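Local coordinates for protein cytochrome c-554 (Nitrosomonas europaea, PDB 1FT5) that accepts electrons directly from hydroxylamine oxidoreductase during ammonia oxidation and carries them in the periplasm on its four covalently bound hemes, at residues A[173-176]-A[180-183]. Sequence-based numbering, arbitrary orientation.
Sequences KEVK and EHYK. With HEM (protoporphyrin IX containing Fe), chain G.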
ATOM      1  N   LYS A 173       7.826  -9.723   3.367  1.00 15.32           N
ATOM      2  CA  LYS A 173       7.718 -10.498   4.609  1.00 15.89           C
ATOM      3  C   LYS A 173       8.187  -9.711   5.789  1.00 20.09           C
ATOM      4  O   LYS A 173       8.391 -10.263   6.847  1.00 22.32           O
ATOM      5  CB  LYS A 173       8.508 -11.839   4.510  1.00 16.50           C
ATOM      6  CG  LYS A 173       8.061 -12.760   3.442  1.00 17.10           C
ATOM      7  CD  LYS A 173       8.585 -14.228   3.684  1.00 17.02           C
ATOM      8  CE  LYS A 173       8.034 -15.190   2.645  1.00 18.61           C
ATOM      9  NZ  LYS A 173       8.465 -16.565   3.043  1.00 20.69           N
ATOM     10  N   GLU A 174       8.352  -8.401   5.640  1.00 15.06           N
ATOM     11  CA  GLU A 174       8.730  -7.535   6.752  1.00 17.70           C
ATOM     12  C   GLU A 174       7.445  -6.956   7.306  1.00 20.11           C
ATOM     13  O   GLU A 174       6.892  -5.997   6.725  1.00 19.39           O
ATOM     14  CB  GLU A 174       9.628  -6.412   6.195  1.00 21.72           C
ATOM     15  CG  GLU A 174      10.332  -5.572   7.237  1.00 27.90           C
ATOM     16  CD  GLU A 174      11.584  -6.287   7.826  1.00 23.11           C
ATOM     17  OE1 GLU A 174      12.432  -6.905   7.088  1.00 27.77           O
ATOM     18  OE2 GLU A 174      11.667  -6.167   9.015  1.00 25.60           O
ATOM     19  N   VAL A 175       6.945  -7.515   8.418  1.00 19.75           N
ATOM     20  CA  VAL A 175       5.652  -7.013   8.960  1.00 17.37           C
ATOM     21  C   VAL A 175       5.748  -5.595   9.414  1.00 19.94           C
ATOM     22  O   VAL A 175       4.768  -4.840   9.319  1.00 25.11           O
ATOM     23  CB  VAL A 175       5.113  -7.859  10.121  1.00 27.11           C
ATOM     24  CG1 VAL A 175       4.713  -9.225   9.592  1.00 26.29           C
ATOM     25  CG2 VAL A 175       6.155  -7.959  11.231  1.00 28.11           C
ATOM     26  N   LYS A 176       6.912  -5.176   9.884  1.00 21.05           N
ATOM     27  CA  LYS A 176       7.005  -3.788  10.335  1.00 22.22           C
ATOM     28  C   LYS A 176       6.959  -2.828   9.185  1.00 20.28           C
ATOM     29  O   LYS A 176       6.915  -1.621   9.424  1.00 24.11           O
ATOM     30  CB  LYS A 176       8.276  -3.501  11.152  1.00 25.93           C
ATOM     31  CG  LYS A 176       8.286  -4.318  12.428  1.00 33.51           C
ATOM     32  CD  LYS A 176       8.573  -5.758  12.082  1.00 35.25           C
ATOM     33  CE  LYS A 176       9.589  -5.786  10.966  1.00 33.46           C
ATOM     34  NZ  LYS A 176       9.396  -6.880  10.069  1.00 20.79           N
ATOM     35  N   GLU A 180       1.108  -5.823  10.754  1.00 17.69           N
ATOM     36  CA  GLU A 180       0.992  -7.152  11.325  1.00 23.29           C
ATOM     37  C   GLU A 180      -0.140  -7.866  10.606  1.00 19.19           C
ATOM     38  O   GLU A 180      -1.121  -7.213  10.152  1.00 18.75           O
ATOM     39  CB  GLU A 180       0.655  -6.999  12.788  1.00 20.60           C
ATOM     40  CG  GLU A 180       0.583  -8.320  13.510  1.00 28.38           C
ATOM     41  CD  GLU A 180       1.871  -9.127  13.367  1.00 29.26           C
ATOM     42  OE1 GLU A 180       2.817  -8.826  14.119  1.00 33.17           O
ATOM     43  OE2 GLU A 180       1.951 -10.030  12.516  1.00 27.60           O
ATOM     44  N   HIS A 181      -0.046  -9.203  10.585  1.00 18.51           N
ATOM     45  CA  HIS A 181      -1.037 -10.058   9.940  1.00 16.09           C
ATOM     46  C   HIS A 181      -1.912 -10.679  11.014  1.00 22.88           C
ATOM     47  O   HIS A 181      -1.421 -11.135  12.058  1.00 23.52           O
ATOM     48  CB  HIS A 181      -0.363 -11.094   9.074  1.00 17.38           C
ATOM     49  CG  HIS A 181       0.406 -10.475   7.944  1.00 18.52           C
ATOM     50  ND1 HIS A 181      -0.222  -9.775   6.932  1.00 17.67           N
ATOM     51  CD2 HIS A 181       1.740 -10.377   7.706  1.00 19.55           C
ATOM     52  CE1 HIS A 181       0.706  -9.262   6.122  1.00 17.65           C
ATOM     53  NE2 HIS A 181       1.898  -9.612   6.567  1.00 18.40           N
ATOM     54  N   TYR A 182      -3.204 -10.542  10.805  1.00 19.64           N
ATOM     55  CA  TYR A 182      -4.212 -11.067  11.734  1.00 21.02           C
ATOM     56  C   TYR A 182      -5.002 -12.169  11.047  1.00 19.23           C
ATOM     57  O   TYR A 182      -5.178 -12.233   9.826  1.00 18.47           O
ATOM     58  CB  TYR A 182      -5.124  -9.923  12.225  1.00 17.73           C
ATOM     59  CG  TYR A 182      -4.332  -8.892  12.949  1.00 20.33           C
ATOM     60  CD1 TYR A 182      -3.818  -7.800  12.270  1.00 22.55           C
ATOM     61  CD2 TYR A 182      -4.028  -9.028  14.330  1.00 25.85           C
ATOM     62  CE1 TYR A 182      -3.030  -6.861  12.906  1.00 25.44           C
ATOM     63  CE2 TYR A 182      -3.239  -8.085  14.970  1.00 24.25           C
ATOM     64  CZ  TYR A 182      -2.738  -7.002  14.256  1.00 25.81           C
ATOM     65  OH  TYR A 182      -1.927  -6.062  14.860  1.00 31.01           O
ATOM     66  N   LYS A 183      -5.476 -13.101  11.873  1.00 23.29           N
ATOM     67  CA  LYS A 183      -6.208 -14.277  11.387  1.00 23.03           C
ATOM     68  C   LYS A 183      -7.537 -13.958  10.699  1.00 22.05           C
ATOM     69  O   LYS A 183      -8.319 -13.177  11.255  1.00 26.70           O
ATOM     70  CB  LYS A 183      -6.503 -15.164  12.602  1.00 22.59           C
ATOM     71  CG  LYS A 183      -5.262 -15.836  13.133  1.00 29.21           C
ATOM     72  CD  LYS A 183      -4.846 -17.072  12.350  1.00 32.77           C
ATOM     73  CE  LYS A 183      -5.956 -17.586  11.440  1.00 33.90           C
ATOM     74  NZ  LYS A 183      -5.422 -18.503  10.376  1.00 39.21           N
TER
HETATM   75  CHA HEM G 215      -2.972  -8.441   4.093  1.00 17.53           C
HETATM   76  CHB HEM G 215      -5.881  -4.746   5.390  1.00 15.53           C
HETATM   77  CHC HEM G 215      -2.350  -1.619   4.076  1.00 13.53           C
HETATM   78  CHD HEM G 215       0.205  -5.305   2.225  1.00 15.91           C
HETATM   79  C1A HEM G 215      -4.040  -7.682   4.592  1.00 16.52           C
HETATM   80  C2A HEM G 215      -5.235  -8.246   5.135  1.00 15.21           C
HETATM   81  C3A HEM G 215      -6.052  -7.232   5.467  1.00 13.74           C
HETATM   82  C4A HEM G 215      -5.376  -6.014   5.158  1.00 16.94           C
HETATM   83  CMA HEM G 215      -7.466  -7.306   6.078  1.00 16.35           C
HETATM   84  CAA HEM G 215      -5.540  -9.779   5.297  1.00 17.37           C
HETATM   85  CBA HEM G 215      -5.286 -10.246   6.791  1.00 16.71           C
HETATM   86  CGA HEM G 215      -3.866  -9.895   7.308  1.00 15.46           C
HETATM   87  O1A HEM G 215      -2.922 -10.323   6.681  1.00 17.62           O
HETATM   88  O2A HEM G 215      -3.771  -9.188   8.308  1.00 19.93           O
HETATM   89  C1B HEM G 215      -5.162  -3.544   5.116  1.00 15.15           C
HETATM   90  C2B HEM G 215      -5.656  -2.238   5.443  1.00 14.27           C
HETATM   91  C3B HEM G 215      -4.648  -1.343   5.120  1.00 14.03           C
HETATM   92  C4B HEM G 215      -3.567  -2.169   4.597  1.00 12.44           C
HETATM   93  CMB HEM G 215      -7.030  -1.944   6.050  1.00 12.51           C
HETATM   94  CAB HEM G 215      -4.560   0.147   5.245  1.00 10.73           C
HETATM   95  CBB HEM G 215      -4.692   0.609   6.716  1.00 13.43           C
HETATM   96  C1C HEM G 215      -1.379  -2.397   3.451  1.00 16.57           C
HETATM   97  C2C HEM G 215      -0.244  -1.820   2.819  1.00 12.83           C
HETATM   98  C3C HEM G 215       0.422  -2.801   2.252  1.00 12.16           C
HETATM   99  C4C HEM G 215      -0.231  -4.036   2.568  1.00 14.24           C
HETATM  100  CMC HEM G 215       0.116  -0.319   2.774  1.00 15.65           C
HETATM  101  CAC HEM G 215       1.694  -2.667   1.358  1.00 14.46           C
HETATM  102  CBC HEM G 215       2.865  -1.863   1.867  1.00 14.34           C
HETATM  103  C1D HEM G 215      -0.422  -6.503   2.609  1.00 15.01           C
HETATM  104  C2D HEM G 215       0.070  -7.820   2.270  1.00 14.33           C
HETATM  105  C3D HEM G 215      -0.820  -8.707   2.852  1.00 14.21           C
HETATM  106  C4D HEM G 215      -1.828  -7.897   3.494  1.00 13.01           C
HETATM  107  CMD HEM G 215       1.264  -8.140   1.390  1.00 15.61           C
HETATM  108  CAD HEM G 215      -0.858 -10.220   2.695  1.00 14.43           C
HETATM  109  CBD HEM G 215      -1.920 -10.631   1.722  1.00 13.66           C
HETATM  110  CGD HEM G 215      -2.442 -12.073   1.882  1.00 20.10           C
HETATM  111  O1D HEM G 215      -3.355 -12.409   1.118  1.00 19.91           O
HETATM  112  O2D HEM G 215      -1.931 -12.785   2.744  1.00 18.30           O
HETATM  113  NA  HEM G 215      -4.131  -6.314   4.616  1.00 12.45           N
HETATM  114  NB  HEM G 215      -3.869  -3.511   4.576  1.00 15.28           N
HETATM  115  NC  HEM G 215      -1.368  -3.743   3.311  1.00 10.15           N
HETATM  116  ND  HEM G 215      -1.604  -6.531   3.374  1.00 16.91           N
HETATM  117 FE   HEM G 215      -2.732  -5.032   4.000  1.00 13.85          FE
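V175 and E180 bring the two backbones nearest, CA to CA 5.2 Å, yet no hydrogen bond joins 173-176 to 180-183, so the contact rests on side chains. V175 supplies the apolar part: its CG1 meets CD2 of H181 at 3.7 Å, approaching the imidazole obliquely. The side chains of V175 and E180 run side by side in the same direction, CG1 lying 4.1 Å from OE2 of the glutamate. That carboxylate folds back on its own chain. Its CG stands opposite the backbone N (chi1 -177°), and the chain bends at the next bond. OE2 thereby accepts the H181 backbone N-H at 2.9 Å, on its anti side and 25° out of the carboxylate plane.

Beyond V175, H181 turns to the heme. ND1 donates to propionate oxygen O1A at 2.8 Å; O1A lies at the ring edge, near the imidazole plane, which fits a directed N-H bond. The other oxygen of the same propionate, O2A, takes the Y182 backbone N-H at 2.9 Å, nearly straight at 170°. Consecutive residues thus grip both oxygens, and the two N-H groups would probably ease the charge of the carboxylate. Putting an alanine in place of H181 would probably leave O1A without its imidazole donor and open a gap beside CG1 of V175.

Both segments belong to the loop between helix 168-171 and strand 188-189. This loop also carries H179, an axial ligand of a heme iron, probably that of this same heme; the imidazole of H179 meets that of H181. F200 of helix 197-202 stacks on H181, while helix 16-22 packs against Y182 and bonds E180 N through S21 OG.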